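Local coordinates for ABC transporter, periplasmic substrate-binding protein (Thermotoga maritima, PDB 2HPG), which probably binds a solute in the periplasm as the extracytoplasmic receptor of a tripartite ATP-independent (TRAP) transporter, at residues K82-F92 with L305-L314. Residues are numbered along the deposited sequence; the frame is centred on the assembly and turned at random.
Sequences KDIGVMNLAYF and LGLENALNQL
Val86 and Leu307 approach to 5.7 Å between their CA atoms, as do Asp83 and Ala310, and the 3-10 segment 82-88 lies across Leu307 and the first two turns of the helix starting at Glu308. Leu307, at that helix's N-cap position, points its side chain toward segment 82-89: its CD2 lies 3.7 Å from Lys82 CG, and its CD1 meets Leu89 CD1 at 3.6 Å, the two leucine side chains crossing near a right angle. Val86 divides its methyls: CG2, anti to the backbone N, packs 3.8 Å from Leu311 CB, while CG1 turns to Leu314 CD1 at 4.0 Å. With an alanine here both methyls go, which would probably open a gap facing Leu307, Leu311 and Leu314. Leu314 CD1 also sits at the edge of the Phe92 ring, 3.9 Å from CE1, and Met87 CA lies over one ring face. The one hydrogen bond between the segments comes from the exposed Lys82, NZ to Gly306 O (2.9 Å), with a C=O...N angle of 123° and NZ tilted 25° from the carbonyl plane. Gly306, with positive phi, is the C-prime residue of the Schellman motif ending helix 291-305. The contact joins the turn between helices 291-305 and 308-318 to the 3-10 segment, with Trp120 of helix 115-128 touching Asp83 and Leu314, and Tyr91 making backbone hydrogen bonds with His224 of strand 218-234.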
ATOM      1  N   LYS A  82       3.743  16.704   1.694  1.00 29.13           N
ATOM      2  CA  LYS A  82       2.639  16.367   2.599  1.00 29.41           C
ATOM      3  C   LYS A  82       1.399  15.805   1.917  1.00 28.76           C
ATOM      4  O   LYS A  82       0.863  14.781   2.351  1.00 28.90           O
ATOM      5  CB  LYS A  82       2.223  17.577   3.435  1.00 29.63           C
ATOM      6  CG  LYS A  82       0.876  17.394   4.162  1.00 30.65           C
ATOM      7  CD  LYS A  82       0.436  18.617   4.975  1.00 31.01           C
ATOM      8  CE  LYS A  82      -0.611  19.427   4.226  1.00 32.82           C
ATOM      9  NZ  LYS A  82      -1.336  20.362   5.135  1.00 32.57           N
ATOM     10  N   ASP A  83       0.944  16.481   0.869  1.00 27.78           N
ATOM     11  CA  ASP A  83      -0.358  16.211   0.288  1.00 26.75           C
ATOM     12  C   ASP A  83      -0.514  14.849  -0.365  1.00 25.97           C
ATOM     13  O   ASP A  83      -1.631  14.325  -0.431  1.00 25.89           O
ATOM     14  CB  ASP A  83      -0.713  17.270  -0.757  1.00 27.22           C
ATOM     15  CG  ASP A  83      -1.097  18.591  -0.150  1.00 28.21           C
ATOM     16  OD1 ASP A  83      -1.139  18.727   1.091  1.00 29.64           O
ATOM     17  OD2 ASP A  83      -1.372  19.511  -0.947  1.00 32.00           O
ATOM     18  N   ILE A  84       0.574  14.279  -0.867  1.00 25.01           N
ATOM     19  CA  ILE A  84       0.500  12.966  -1.527  1.00 24.29           C
ATOM     20  C   ILE A  84       0.047  11.870  -0.538  1.00 23.59           C
ATOM     21  O   ILE A  84      -0.479  10.832  -0.942  1.00 23.74           O
ATOM     22  CB  ILE A  84       1.843  12.586  -2.197  1.00 24.62           C
ATOM     23  CG1 ILE A  84       1.650  11.436  -3.200  1.00 25.61           C
ATOM     24  CG2 ILE A  84       2.897  12.228  -1.162  1.00 24.60           C
ATOM     25  CD1 ILE A  84       2.843  11.224  -4.105  1.00 24.43           C
ATOM     26  N   GLY A  85       0.261  12.143   0.745  1.00 22.47           N
ATOM     27  CA  GLY A  85      -0.178  11.316   1.865  1.00 22.04           C
ATOM     28  C   GLY A  85      -1.678  11.097   1.991  1.00 21.32           C
ATOM     29  O   GLY A  85      -2.113  10.181   2.695  1.00 20.11           O
ATOM     30  N   VAL A  86      -2.467  11.903   1.286  1.00 20.75           N
ATOM     31  CA  VAL A  86      -3.910  11.703   1.229  1.00 20.69           C
ATOM     32  C   VAL A  86      -4.283  10.291   0.708  1.00 20.60           C
ATOM     33  O   VAL A  86      -5.349   9.755   1.055  1.00 20.36           O
ATOM     34  CB  VAL A  86      -4.612  12.818   0.373  1.00 20.61           C
ATOM     35  CG1 VAL A  86      -4.380  12.597  -1.082  1.00 19.32           C
ATOM     36  CG2 VAL A  86      -6.121  12.870   0.706  1.00 20.46           C
HETATM   37  N   MSE A  87      -3.401   9.685  -0.091  1.00 20.28           N
HETATM   38  CA  MSE A  87      -3.693   8.378  -0.698  1.00 20.68           C
HETATM   39  C   MSE A  87      -3.518   7.167   0.246  1.00 20.19           C
HETATM   40  O   MSE A  87      -3.758   6.031  -0.173  1.00 19.32           O
HETATM   41  CB  MSE A  87      -2.876   8.191  -1.968  1.00 20.56           C
HETATM   42  CG  MSE A  87      -3.016   9.372  -2.921  1.00 20.76           C
HETATM   43 SE   MSE A  87      -2.344   9.094  -4.688  0.80 24.96          SE
HETATM   44  CE  MSE A  87      -2.758   7.211  -4.935  1.00 22.28           C
ATOM     45  N   ASN A  88      -3.134   7.409   1.495  1.00 19.88           N
ATOM     46  CA  ASN A  88      -3.039   6.345   2.521  1.00 20.82           C
ATOM     47  C   ASN A  88      -4.071   6.530   3.632  1.00 20.82           C
ATOM     48  O   ASN A  88      -4.045   5.833   4.662  1.00 21.26           O
ATOM     49  CB  ASN A  88      -1.622   6.288   3.126  1.00 21.08           C
ATOM     50  CG  ASN A  88      -1.104   4.854   3.282  1.00 22.56           C
ATOM     51  OD1 ASN A  88      -1.693   4.045   3.990  1.00 25.83           O
ATOM     52  ND2 ASN A  88      -0.039   4.536   2.584  1.00 21.14           N
ATOM     53  N   LEU A  89      -4.991   7.464   3.425  1.00 20.32           N
ATOM     54  CA  LEU A  89      -6.011   7.728   4.411  1.00 20.02           C
ATOM     55  C   LEU A  89      -7.246   6.836   4.203  1.00 19.53           C
ATOM     56  O   LEU A  89      -7.527   6.358   3.085  1.00 18.94           O
ATOM     57  CB  LEU A  89      -6.364   9.230   4.434  1.00 20.26           C
ATOM     58  CG  LEU A  89      -5.362  10.109   5.179  1.00 21.64           C
ATOM     59  CD1 LEU A  89      -5.841  11.544   5.173  1.00 24.00           C
ATOM     60  CD2 LEU A  89      -5.175   9.652   6.597  1.00 24.10           C
ATOM     61  N   ALA A  90      -7.949   6.590   5.306  1.00 19.51           N
ATOM     62  CA  ALA A  90      -9.112   5.704   5.315  1.00 19.65           C
ATOM     63  C   ALA A  90     -10.103   6.118   4.253  1.00 19.57           C
ATOM     64  O   ALA A  90     -10.385   7.291   4.106  1.00 19.71           O
ATOM     65  CB  ALA A  90      -9.783   5.691   6.696  1.00 19.38           C
ATOM     66  N   TYR A  91     -10.592   5.135   3.502  1.00 19.42           N
ATOM     67  CA  TYR A  91     -11.614   5.302   2.445  1.00 19.47           C
ATOM     68  C   TYR A  91     -11.262   6.184   1.258  1.00 19.67           C
ATOM     69  O   TYR A  91     -12.131   6.415   0.428  1.00 19.60           O
ATOM     70  CB  TYR A  91     -12.986   5.714   3.025  1.00 19.38           C
ATOM     71  CG  TYR A  91     -13.543   4.636   3.899  1.00 18.99           C
ATOM     72  CD1 TYR A  91     -13.483   4.738   5.275  1.00 18.57           C
ATOM     73  CD2 TYR A  91     -14.068   3.470   3.346  1.00 17.46           C
ATOM     74  CE1 TYR A  91     -13.951   3.717   6.080  1.00 19.15           C
ATOM     75  CE2 TYR A  91     -14.555   2.447   4.160  1.00 16.70           C
ATOM     76  CZ  TYR A  91     -14.502   2.586   5.513  1.00 18.07           C
ATOM     77  OH  TYR A  91     -14.960   1.561   6.325  1.00 18.24           O
ATOM     78  N   PHE A  92     -10.003   6.622   1.136  1.00 19.46           N
ATOM     79  CA  PHE A  92      -9.568   7.400  -0.030  1.00 19.04           C
ATOM     80  C   PHE A  92     -10.116   6.874  -1.368  1.00 19.56           C
ATOM     81  O   PHE A  92     -10.691   7.636  -2.150  1.00 19.89           O
ATOM     82  CB  PHE A  92      -8.018   7.532  -0.099  1.00 18.79           C
ATOM     83  CG  PHE A  92      -7.528   8.145  -1.396  1.00 18.58           C
ATOM     84  CD1 PHE A  92      -7.535   9.528  -1.566  1.00 19.51           C
ATOM     85  CD2 PHE A  92      -7.128   7.345  -2.453  1.00 18.08           C
ATOM     86  CE1 PHE A  92      -7.132  10.101  -2.777  1.00 17.28           C
ATOM     87  CE2 PHE A  92      -6.744   7.895  -3.671  1.00 19.29           C
ATOM     88  CZ  PHE A  92      -6.724   9.286  -3.829  1.00 17.92           C
ATOM     89  N   LEU A 305      -4.894  15.956   9.808  1.00 31.20           N
ATOM     90  CA  LEU A 305      -3.609  15.939   9.136  1.00 31.18           C
ATOM     91  C   LEU A 305      -3.451  17.059   8.122  1.00 31.27           C
ATOM     92  O   LEU A 305      -2.349  17.291   7.672  1.00 31.63           O
ATOM     93  CB  LEU A 305      -3.360  14.579   8.456  1.00 30.86           C
ATOM     94  CG  LEU A 305      -3.090  13.415   9.418  1.00 29.88           C
ATOM     95  CD1 LEU A 305      -2.920  12.099   8.673  1.00 28.02           C
ATOM     96  CD2 LEU A 305      -1.862  13.703  10.275  1.00 29.92           C
ATOM     97  N   GLY A 306      -4.538  17.729   7.752  1.00 31.61           N
ATOM     98  CA  GLY A 306      -4.492  18.816   6.778  1.00 31.60           C
ATOM     99  C   GLY A 306      -4.489  18.360   5.334  1.00 32.02           C
ATOM    100  O   GLY A 306      -3.822  18.976   4.488  1.00 32.35           O
ATOM    101  N   LEU A 307      -5.255  17.309   5.038  1.00 31.63           N
ATOM    102  CA  LEU A 307      -5.261  16.672   3.714  1.00 31.99           C
ATOM    103  C   LEU A 307      -6.612  16.687   3.005  1.00 32.11           C
ATOM    104  O   LEU A 307      -6.755  16.102   1.932  1.00 32.45           O
ATOM    105  CB  LEU A 307      -4.762  15.225   3.828  1.00 31.20           C
ATOM    106  CG  LEU A 307      -3.351  15.096   4.401  1.00 30.66           C
ATOM    107  CD1 LEU A 307      -2.998  13.653   4.724  1.00 28.38           C
ATOM    108  CD2 LEU A 307      -2.355  15.706   3.432  1.00 28.72           C
ATOM    109  N   GLU A 308      -7.596  17.373   3.573  1.00 33.56           N
ATOM    110  CA  GLU A 308      -8.929  17.443   2.951  1.00 33.67           C
ATOM    111  C   GLU A 308      -8.891  18.250   1.638  1.00 33.59           C
ATOM    112  O   GLU A 308      -9.467  17.837   0.625  1.00 32.88           O
ATOM    113  CB  GLU A 308      -9.945  17.998   3.962  1.00 34.41           C
ATOM    114  CG  GLU A 308     -11.422  17.927   3.530  1.00 35.72           C
ATOM    115  CD  GLU A 308     -11.965  16.508   3.271  1.00 39.81           C
ATOM    116  OE1 GLU A 308     -11.558  15.533   3.953  1.00 39.80           O
ATOM    117  OE2 GLU A 308     -12.842  16.385   2.382  1.00 43.30           O
ATOM    118  N   ASN A 309      -8.167  19.368   1.635  1.00 34.25           N
ATOM    119  CA  ASN A 309      -7.955  20.113   0.383  1.00 34.55           C
ATOM    120  C   ASN A 309      -7.326  19.237  -0.682  1.00 34.25           C
ATOM    121  O   ASN A 309      -7.749  19.263  -1.851  1.00 34.74           O
ATOM    122  CB  ASN A 309      -7.095  21.373   0.611  1.00 35.59           C
ATOM    123  CG  ASN A 309      -7.925  22.591   1.011  1.00 37.67           C
ATOM    124  OD1 ASN A 309      -9.096  22.706   0.641  1.00 41.59           O
ATOM    125  ND2 ASN A 309      -7.313  23.511   1.757  1.00 40.11           N
ATOM    126  N   ALA A 310      -6.336  18.438  -0.277  1.00 34.16           N
ATOM    127  CA  ALA A 310      -5.669  17.502  -1.194  1.00 33.44           C
ATOM    128  C   ALA A 310      -6.643  16.540  -1.847  1.00 32.74           C
ATOM    129  O   ALA A 310      -6.566  16.304  -3.040  1.00 31.81           O
ATOM    130  CB  ALA A 310      -4.565  16.720  -0.457  1.00 33.50           C
ATOM    131  N   LEU A 311      -7.544  15.964  -1.052  1.00 32.91           N
ATOM    132  CA  LEU A 311      -8.573  15.030  -1.565  1.00 33.20           C
ATOM    133  C   LEU A 311      -9.498  15.719  -2.574  1.00 33.15           C
ATOM    134  O   LEU A 311      -9.716  15.244  -3.695  1.00 33.06           O
ATOM    135  CB  LEU A 311      -9.401  14.477  -0.391  1.00 33.11           C
ATOM    136  CG  LEU A 311     -10.619  13.597  -0.719  1.00 33.10           C
ATOM    137  CD1 LEU A 311     -10.188  12.281  -1.330  1.00 32.92           C
ATOM    138  CD2 LEU A 311     -11.465  13.361   0.518  1.00 32.91           C
ATOM    139  N   ASN A 312     -10.029  16.857  -2.157  1.00 34.22           N
ATOM    140  CA  ASN A 312     -10.936  17.664  -2.990  1.00 34.71           C
ATOM    141  C   ASN A 312     -10.297  18.063  -4.311  1.00 35.13           C
ATOM    142  O   ASN A 312     -10.922  17.964  -5.392  1.00 35.28           O
ATOM    143  CB  ASN A 312     -11.371  18.899  -2.202  1.00 35.31           C
ATOM    144  CG  ASN A 312     -12.347  18.557  -1.093  1.00 36.19           C
ATOM    145  OD1 ASN A 312     -13.254  17.746  -1.295  1.00 40.19           O
ATOM    146  ND2 ASN A 312     -12.165  19.155   0.081  1.00 36.62           N
ATOM    147  N   GLN A 313      -9.032  18.469  -4.227  1.00 35.56           N
ATOM    148  CA  GLN A 313      -8.285  18.807  -5.420  1.00 35.63           C
ATOM    149  C   GLN A 313      -8.197  17.627  -6.363  1.00 35.41           C
ATOM    150  O   GLN A 313      -8.382  17.787  -7.555  1.00 35.76           O
ATOM    151  CB  GLN A 313      -6.889  19.323  -5.074  1.00 35.98           C
ATOM    152  CG  GLN A 313      -6.197  19.967  -6.273  1.00 36.99           C
ATOM    153  CD  GLN A 313      -6.984  21.155  -6.864  1.00 39.52           C
ATOM    154  OE1 GLN A 313      -7.347  22.092  -6.147  1.00 40.72           O
ATOM    155  NE2 GLN A 313      -7.233  21.115  -8.175  1.00 38.68           N
ATOM    156  N   LEU A 314      -7.943  16.433  -5.836  1.00 35.58           N
ATOM    157  CA  LEU A 314      -7.925  15.227  -6.678  1.00 35.55           C
ATOM    158  C   LEU A 314      -9.315  14.865  -7.240  1.00 35.92           C
ATOM    159  O   LEU A 314      -9.433  14.421  -8.398  1.00 35.35           O
ATOM    160  CB  LEU A 314      -7.322  14.029  -5.917  1.00 35.14           C
ATOM    161  CG  LEU A 314      -5.788  13.967  -5.807  1.00 33.69           C
ATOM    162  CD1 LEU A 314      -5.333  12.779  -4.937  1.00 32.07           C
ATOM    163  CD2 LEU A 314      -5.139  13.899  -7.202  1.00 30.88           C
TER